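Local coordinates for protein farnesyl pyrophosphate synthetase (Staphylococcus aureus, PDB 5H9D) that probably catalyses, with magnesium, the chain elongation that yields heptaprenyl diphosphate, working as one subunit of a two-protein assembly, at residues H130-E135 against I173-E178; G180-Q185 against E189-L194; N8-V13 against G40-P45. All coordinates share one frame; numbering follows the deposited sequence.

Contact 1: H130-E135 against I173-E178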
# COMPACT_ATOMS: atom_id res chain seq x y z
N HIS A 130 -14.25 2.56 6.08
CA HIS A 130 -13.59 3.06 4.88
C HIS A 130 -12.78 4.32 5.16
O HIS A 130 -11.66 4.47 4.66
CB HIS A 130 -14.62 3.34 3.78
CG HIS A 130 -15.17 2.11 3.14
ND1 HIS A 130 -14.40 1.25 2.39
CD2 HIS A 130 -16.41 1.56 3.18
CE1 HIS A 130 -15.13 0.23 2.00
NE2 HIS A 130 -16.35 0.39 2.46
N GLN A 131 -13.33 5.22 5.97
CA GLN A 131 -12.63 6.44 6.33
C GLN A 131 -11.44 6.04 7.20
O GLN A 131 -10.37 6.61 7.08
CB GLN A 131 -13.56 7.42 7.09
CG GLN A 131 -13.42 7.39 8.62
CD GLN A 131 -12.82 8.69 9.19
OE1 GLN A 131 -12.14 8.67 10.23
NE2 GLN A 131 -13.08 9.82 8.53
N LEU A 132 -11.65 5.03 8.05
CA LEU A 132 -10.60 4.53 8.93
C LEU A 132 -9.50 3.83 8.14
O LEU A 132 -8.33 4.17 8.27
CB LEU A 132 -11.20 3.59 9.98
CG LEU A 132 -10.27 2.95 11.03
CD1 LEU A 132 -11.06 2.43 12.25
CD2 LEU A 132 -9.49 1.81 10.38
N ILE A 133 -9.86 2.87 7.30
CA ILE A 133 -8.85 2.18 6.50
C ILE A 133 -8.08 3.10 5.55
O ILE A 133 -6.88 2.92 5.35
CB ILE A 133 -9.50 1.05 5.66
CG1 ILE A 133 -10.20 0.06 6.59
CG2 ILE A 133 -8.44 0.38 4.82
CD1 ILE A 133 -10.76 -1.17 5.90
N SER A 134 -8.77 4.08 4.96
CA SER A 134 -8.14 4.98 4.01
C SER A 134 -7.13 5.96 4.61
O SER A 134 -6.04 6.11 4.08
CB SER A 134 -9.21 5.74 3.22
OG SER A 134 -9.82 6.73 4.01
N GLU A 135 -7.48 6.60 5.72
CA GLU A 135 -6.57 7.54 6.39
C GLU A 135 -5.33 6.79 6.93
O GLU A 135 -4.22 7.33 7.01
CB GLU A 135 -7.28 8.26 7.55
CG GLU A 135 -6.89 9.73 7.70
CD GLU A 135 -7.46 10.60 6.60
OE1 GLU A 135 -8.71 10.57 6.38
OE2 GLU A 135 -6.68 11.33 5.95
N ILE A 173 -1.93 -4.24 10.92
CA ILE A 173 -2.24 -5.42 11.72
C ILE A 173 -3.38 -4.96 12.62
O ILE A 173 -4.31 -5.70 12.94
CB ILE A 173 -1.04 -5.84 12.55
CG1 ILE A 173 0.18 -6.03 11.64
CG2 ILE A 173 -1.34 -7.12 13.25
CD1 ILE A 173 0.11 -7.26 10.73
N GLN A 174 -3.30 -3.69 13.00
CA GLN A 174 -4.29 -3.04 13.83
C GLN A 174 -5.62 -3.00 13.07
O GLN A 174 -6.68 -3.28 13.65
CB GLN A 174 -3.82 -1.64 14.10
CG GLN A 174 -4.54 -0.91 15.16
CD GLN A 174 -3.97 0.45 15.29
OE1 GLN A 174 -2.76 0.62 15.33
NE2 GLN A 174 -4.84 1.43 15.36
N ILE A 175 -5.56 -2.62 11.79
CA ILE A 175 -6.77 -2.59 10.93
C ILE A 175 -7.33 -4.01 10.73
O ILE A 175 -8.55 -4.19 10.67
CB ILE A 175 -6.43 -2.00 9.57
CG1 ILE A 175 -6.17 -0.52 9.74
CG2 ILE A 175 -7.52 -2.29 8.56
CD1 ILE A 175 -5.47 0.07 8.56
N SER A 176 -6.46 -5.00 10.65
CA SER A 176 -6.90 -6.37 10.45
C SER A 176 -7.68 -6.87 11.66
O SER A 176 -8.64 -7.63 11.52
CB SER A 176 -5.71 -7.31 10.22
OG SER A 176 -4.88 -6.81 9.20
N THR A 177 -7.26 -6.49 12.85
CA THR A 177 -7.97 -6.95 14.03
C THR A 177 -9.22 -6.12 14.33
O THR A 177 -10.23 -6.67 14.76
CB THR A 177 -7.07 -6.97 15.25
OG1 THR A 177 -6.34 -5.75 15.30
CG2 THR A 177 -6.13 -8.15 15.20
N GLU A 178 -9.15 -4.81 14.06
CA GLU A 178 -10.27 -3.89 14.32
C GLU A 178 -11.47 -4.13 13.41
O GLU A 178 -12.60 -4.36 13.89
CB GLU A 178 -9.82 -2.44 14.13
CG GLU A 178 -10.64 -1.43 14.90
CD GLU A 178 -10.18 0.00 14.66
OE1 GLU A 178 -8.94 0.24 14.56
OE2 GLU A 178 -11.06 0.89 14.58
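Leu132, through a terminal methyl, and Ile133, through its CG1 methylene, meet Ile175 of helix 158-183 from neighbouring positions on one turn of helix 127-150. The two short segments run nearly antiparallel, at 166°, and their axes stay 10.9 Å apart, so the gap is spanned by side chains. Ile175 divides its branches between the two partners: its CG1 lies alongside Leu132 CD2 at 4.1 Å, the two chains sliding past each other in opposite senses, while its CG2 touches Ile133 CG1, also at 4.1 Å, with the chains crossing at a slant. With CG anti to the backbone N (chi1 -179°), the Leu132 chain heads for the facing helix and brings CD2 onto Ile175. Ile133 leaves its backbone along the flank of the helix; it also touches Leu121 of helix 103-121. Glu178 sends an extended chain from the opposite direction toward Leu132, but its carboxylate is modelled too close to the leucine for its exact place to be trusted; OE1 has a weak, long ion pair with Lys195. The far side of helix 127-150 faces the subunit 1 chain, where Glu135 bridges to Arg15 and His130 bonds to Tyr82 of that chain. Between the helices cohesion is apolar and depends on how the branches fit, while Glu135 and His130 put directional polar bonds into the subunit interface.

Contact 2: G180-Q185 against E189-L194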
# COMPACT_ATOMS: atom_id res chain seq x y z
N GLY A 180 -11.91 -6.65 11.42
CA GLY A 180 -12.38 -8.02 11.51
C GLY A 180 -13.46 -8.18 12.56
O GLY A 180 -14.37 -9.00 12.41
N ALA A 181 -13.37 -7.40 13.63
CA ALA A 181 -14.36 -7.47 14.69
C ALA A 181 -15.58 -6.65 14.27
O ALA A 181 -16.72 -7.06 14.51
CB ALA A 181 -13.77 -6.94 15.98
N ILE A 182 -15.33 -5.51 13.64
CA ILE A 182 -16.39 -4.63 13.20
C ILE A 182 -17.20 -5.27 12.10
O ILE A 182 -18.31 -4.82 11.83
CB ILE A 182 -15.86 -3.30 12.68
CG1 ILE A 182 -15.22 -2.53 13.84
CG2 ILE A 182 -16.98 -2.49 12.01
CD1 ILE A 182 -14.55 -1.25 13.42
N THR A 183 -16.66 -6.30 11.46
CA THR A 183 -17.45 -6.96 10.41
C THR A 183 -18.52 -7.90 10.97
O THR A 183 -19.58 -8.06 10.37
CB THR A 183 -16.56 -7.77 9.41
OG1 THR A 183 -15.95 -8.87 10.09
CG2 THR A 183 -15.51 -6.90 8.81
N SER A 184 -18.23 -8.53 12.11
CA SER A 184 -19.17 -9.48 12.73
C SER A 184 -19.94 -8.81 13.87
O SER A 184 -20.41 -9.47 14.81
CB SER A 184 -18.41 -10.71 13.25
OG SER A 184 -17.46 -10.36 14.23
N GLN A 185 -20.05 -7.50 13.79
CA GLN A 185 -20.76 -6.71 14.77
C GLN A 185 -20.37 -7.00 16.23
O GLN A 185 -21.17 -7.49 17.01
CB GLN A 185 -22.27 -6.90 14.59
CG GLN A 185 -22.72 -6.75 13.15
CD GLN A 185 -24.19 -6.38 13.03
OE1 GLN A 185 -24.54 -5.19 12.94
NE2 GLN A 185 -25.06 -7.39 13.05
N GLU A 189 -16.13 -2.24 23.21
CA GLU A 189 -15.02 -2.79 24.00
C GLU A 189 -14.21 -3.87 23.34
O GLU A 189 -12.99 -3.77 23.26
CB GLU A 189 -15.52 -3.31 25.34
CG GLU A 189 -15.35 -2.30 26.43
CD GLU A 189 -13.91 -1.84 26.56
OE1 GLU A 189 -13.03 -2.67 26.93
OE2 GLU A 189 -13.65 -0.64 26.30
N THR A 190 -14.88 -4.91 22.87
CA THR A 190 -14.21 -6.01 22.20
C THR A 190 -13.42 -5.49 21.00
O THR A 190 -12.30 -5.93 20.75
CB THR A 190 -15.23 -7.09 21.77
OG1 THR A 190 -16.39 -6.46 21.19
CG2 THR A 190 -15.67 -7.91 22.99
N VAL A 191 -14.00 -4.54 20.27
CA VAL A 191 -13.33 -3.95 19.11
C VAL A 191 -12.13 -3.15 19.60
O VAL A 191 -11.00 -3.33 19.12
CB VAL A 191 -14.28 -3.00 18.31
CG1 VAL A 191 -13.51 -2.33 17.18
CG2 VAL A 191 -15.44 -3.79 17.73
N ARG A 192 -12.36 -2.26 20.56
CA ARG A 192 -11.28 -1.46 21.10
C ARG A 192 -10.21 -2.42 21.61
O ARG A 192 -9.01 -2.16 21.48
CB ARG A 192 -11.80 -0.57 22.23
CG ARG A 192 -11.39 0.89 22.09
CD ARG A 192 -9.90 1.08 22.30
NE ARG A 192 -9.56 1.43 23.68
CZ ARG A 192 -9.75 0.65 24.74
NH1 ARG A 192 -10.27 -0.57 24.62
NH2 ARG A 192 -9.39 1.09 25.94
N LYS A 193 -10.66 -3.54 22.16
CA LYS A 193 -9.74 -4.54 22.68
C LYS A 193 -8.90 -5.14 21.54
O LYS A 193 -7.68 -5.24 21.63
CB LYS A 193 -10.52 -5.65 23.38
CG LYS A 193 -9.75 -6.29 24.51
CD LYS A 193 -9.60 -5.27 25.62
CE LYS A 193 -10.95 -5.03 26.36
NZ LYS A 193 -11.46 -6.26 27.07
N LEU A 194 -9.56 -5.54 20.47
CA LEU A 194 -8.85 -6.13 19.35
C LEU A 194 -8.04 -5.10 18.57
O LEU A 194 -6.98 -5.42 18.02
CB LEU A 194 -9.83 -6.90 18.47
CG LEU A 194 -10.30 -8.15 19.24
CD1 LEU A 194 -11.56 -8.74 18.62
CD2 LEU A 194 -9.19 -9.17 19.27
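No flat group enters the seam where Ala181 and Ile182 meet Val191 and Leu194; the guanidinium of Arg192 and the carboxylate of Glu189 sit together beyond it, on helix 188-215. There Glu189 OE2 lies well out of the guanidinium plane, 3.8 Å from Arg192 NH1, so no N-H is aimed at it and charge alone links them. Lys193 NZ approaches Glu189 OE1 at a similarly long 3.9 Å, which makes the carboxylate the shared partner of a loose three-residue network. The seam itself is aliphatic. Ala181 sets its single methyl between two branches of the facing helix, with CB 4.0 Å from Val191 CG2 and 3.9 Å from Leu194 CD1. The short side chain lets the backbones come close, the CA atoms of Ala181 and Val191 being 5.7 Å apart. Ile182 starts off along the flank, and its extended CG1-CD1 arm comes nearer the facing helix at its end, crossing Val191 at about a right angle; its CG1 is 3.8 Å from Val191 CG1, and its CD1 touches the same methyl. Val191 has CG1 anti to the backbone N (chi1 175°); that methyl meets Ile182, and CG2 lies against both Ala181 and Ile182. The turn joining the two helices is tied down by Ser184 OG, bonded to the carbonyl of Ser52, and by Thr190 OG1, bonded to that of Asp187. The chemistry is thus split: small apolar groups close the helical hairpin, while the weak electrostatic pairs remain within one helix and add nothing directly to the joint.

Contact 3: N8-V13 against G40-P45. With PO4 (phosphate ion), chain G.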
# COMPACT_ATOMS: atom_id res chain seq x y z
N ASN A 8 -7.70 -24.42 7.52
CA ASN A 8 -8.84 -24.48 6.65
C ASN A 8 -9.31 -23.07 6.32
O ASN A 8 -9.68 -22.79 5.18
CB ASN A 8 -9.96 -25.29 7.32
CG ASN A 8 -11.27 -25.30 6.53
OD1 ASN A 8 -11.33 -25.79 5.40
ND2 ASN A 8 -12.33 -24.74 7.12
N GLU A 9 -9.28 -22.17 7.30
CA GLU A 9 -9.74 -20.81 7.03
C GLU A 9 -8.86 -20.08 6.06
O GLU A 9 -9.37 -19.38 5.19
CB GLU A 9 -9.86 -19.99 8.31
CG GLU A 9 -11.00 -20.39 9.25
CD GLU A 9 -12.34 -20.50 8.56
OE1 GLU A 9 -12.74 -21.63 8.23
OE2 GLU A 9 -12.99 -19.46 8.35
N ILE A 10 -7.55 -20.25 6.20
CA ILE A 10 -6.57 -19.61 5.31
C ILE A 10 -6.73 -20.08 3.86
O ILE A 10 -6.53 -19.30 2.94
CB ILE A 10 -5.11 -19.89 5.77
CG1 ILE A 10 -4.91 -19.43 7.21
CG2 ILE A 10 -4.12 -19.18 4.86
CD1 ILE A 10 -5.14 -17.96 7.41
N LYS A 11 -7.08 -21.34 3.65
CA LYS A 11 -7.25 -21.85 2.29
C LYS A 11 -8.46 -21.19 1.61
O LYS A 11 -8.44 -20.90 0.42
CB LYS A 11 -7.44 -23.37 2.28
CG LYS A 11 -6.27 -24.15 2.80
CD LYS A 11 -6.32 -25.62 2.38
CE LYS A 11 -5.20 -26.42 3.07
NZ LYS A 11 -5.38 -26.60 4.56
N LYS A 12 -9.52 -20.96 2.38
CA LYS A 12 -10.68 -20.34 1.82
C LYS A 12 -10.33 -18.92 1.41
O LYS A 12 -10.79 -18.42 0.40
CB LYS A 12 -11.83 -20.38 2.82
CG LYS A 12 -12.02 -21.77 3.37
CD LYS A 12 -13.46 -22.17 3.45
CE LYS A 12 -14.15 -21.58 4.63
NZ LYS A 12 -15.48 -22.23 4.82
N VAL A 13 -9.47 -18.26 2.19
CA VAL A 13 -9.10 -16.91 1.79
C VAL A 13 -8.12 -16.95 0.61
O VAL A 13 -8.13 -16.08 -0.25
CB VAL A 13 -8.48 -16.12 2.98
CG1 VAL A 13 -7.85 -14.84 2.47
CG2 VAL A 13 -9.57 -15.76 3.99
N GLY A 40 3.70 -16.25 1.35
CA GLY A 40 4.09 -15.67 2.63
C GLY A 40 3.15 -16.25 3.68
O GLY A 40 2.33 -17.10 3.36
N LYS A 41 3.22 -15.77 4.91
CA LYS A 41 2.40 -16.31 6.00
C LYS A 41 0.95 -15.88 6.16
O LYS A 41 0.29 -16.32 7.09
CB LYS A 41 3.13 -16.12 7.33
CG LYS A 41 3.87 -14.78 7.45
CD LYS A 41 4.81 -14.75 8.65
CE LYS A 41 5.61 -13.47 8.67
NZ LYS A 41 6.52 -13.36 7.51
N ARG A 42 0.47 -15.02 5.29
CA ARG A 42 -0.92 -14.61 5.37
C ARG A 42 -1.37 -14.25 6.79
O ARG A 42 -2.47 -14.61 7.21
CB ARG A 42 -1.79 -15.76 4.85
CG ARG A 42 -1.34 -16.31 3.53
CD ARG A 42 -1.60 -15.33 2.39
NE ARG A 42 -1.25 -15.92 1.10
CZ ARG A 42 -0.01 -16.06 0.65
NH1 ARG A 42 1.01 -15.66 1.38
NH2 ARG A 42 0.22 -16.61 -0.53
N VAL A 43 -0.53 -13.53 7.53
CA VAL A 43 -0.89 -13.15 8.89
C VAL A 43 -2.09 -12.19 8.94
O VAL A 43 -3.00 -12.42 9.72
CB VAL A 43 0.33 -12.55 9.67
CG1 VAL A 43 1.58 -12.75 8.86
CG2 VAL A 43 0.16 -11.07 9.98
N ARG A 44 -2.10 -11.15 8.10
CA ARG A 44 -3.21 -10.17 8.06
C ARG A 44 -4.55 -10.88 7.88
O ARG A 44 -5.48 -10.67 8.66
CB ARG A 44 -2.97 -9.13 6.96
CG ARG A 44 -2.37 -7.80 7.44
CD ARG A 44 -1.27 -7.23 6.54
NE ARG A 44 -0.09 -8.08 6.56
CZ ARG A 44 1.13 -7.67 6.89
NH1 ARG A 44 1.35 -6.41 7.22
NH2 ARG A 44 2.14 -8.52 6.87
N PRO A 45 -4.69 -11.71 6.83
CA PRO A 45 -5.98 -12.41 6.67
C PRO A 45 -6.30 -13.21 7.93
O PRO A 45 -7.46 -13.30 8.33
CB PRO A 45 -5.72 -13.32 5.47
CG PRO A 45 -4.80 -12.48 4.65
CD PRO A 45 -3.85 -11.91 5.64
P PO4 G . 5.91 -11.69 3.94
O1 PO4 G . 6.47 -11.77 5.31
O2 PO4 G . 4.58 -12.37 3.91
O3 PO4 G . 5.75 -10.27 3.54
O4 PO4 G . 6.83 -12.36 2.98
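Helix 6-20, carrying Ile10 and Val13, packs on the start of helix 43-51, where Arg42 stands at the N-cap with positive phi (47°) and Val13 and Pro45 bring their CA atoms to 7.3 Å. The Val13 and Pro45 side chains cross at about a right angle, with Val13 CG1 4.0 Å from Pro45 CB. Ile10 sets out along the flank, and its CG2, anti to the backbone N, comes within 4.1 Å of Arg42 CB, the aliphatic root of the arginine. Beyond CB the Arg42 chain bends at chi2 (-71°), and its guanidinium turns to Glu14, which bridges NH2; a long, weak pair links NH1 to Glu72. Glu14 and Ile10 thus hold the polar end and the root of Arg42 from one and the same helix. Lys41 leaves the backbone away from helix 6-20. Its NZ gives a hydrogen bond of 2.7 Å to O1 of a phosphate ion, probably from the crystallisation liquor, and Gly40 CA rests 3.6 Å from O2 of that ion. Arg44 NH2 is 5.2 Å from phosphate O3, near but not bonded, and its side chain also touches His75. Gly-Lys-Arg-Val-Arg-Pro matches the GKRxRP motif characteristic of trans-prenyl diphosphate synthases; in relatives its lysine and second arginine help hold the diphosphate of isopentenyl diphosphate, so the phosphate is consistent with that site.

How the contacts relate
Along the chain contact 3 comes first, then contact 1, then contact 2. Contacts 1 and 2 share helix 158-183, with centres about 11 Å apart, and they touch: Thr177 OG1 probably bonds to the Leu194 carbonyl, and Glu178 packs on Val191. Contact 3 has its centre about 18 Å from that of contact 1 and about 19 Å from that of contact 2. It meets contact 1 where Arg44 and Val43 pack on Ser176 and Ile173, but stays about 8 Å from contact 2 at the nearest atoms. Helix 158-183 therefore links the probable isopentenyl diphosphate site to helix 127-150, which borders subunit 1, within the mainly helical prenyl synthase bundle.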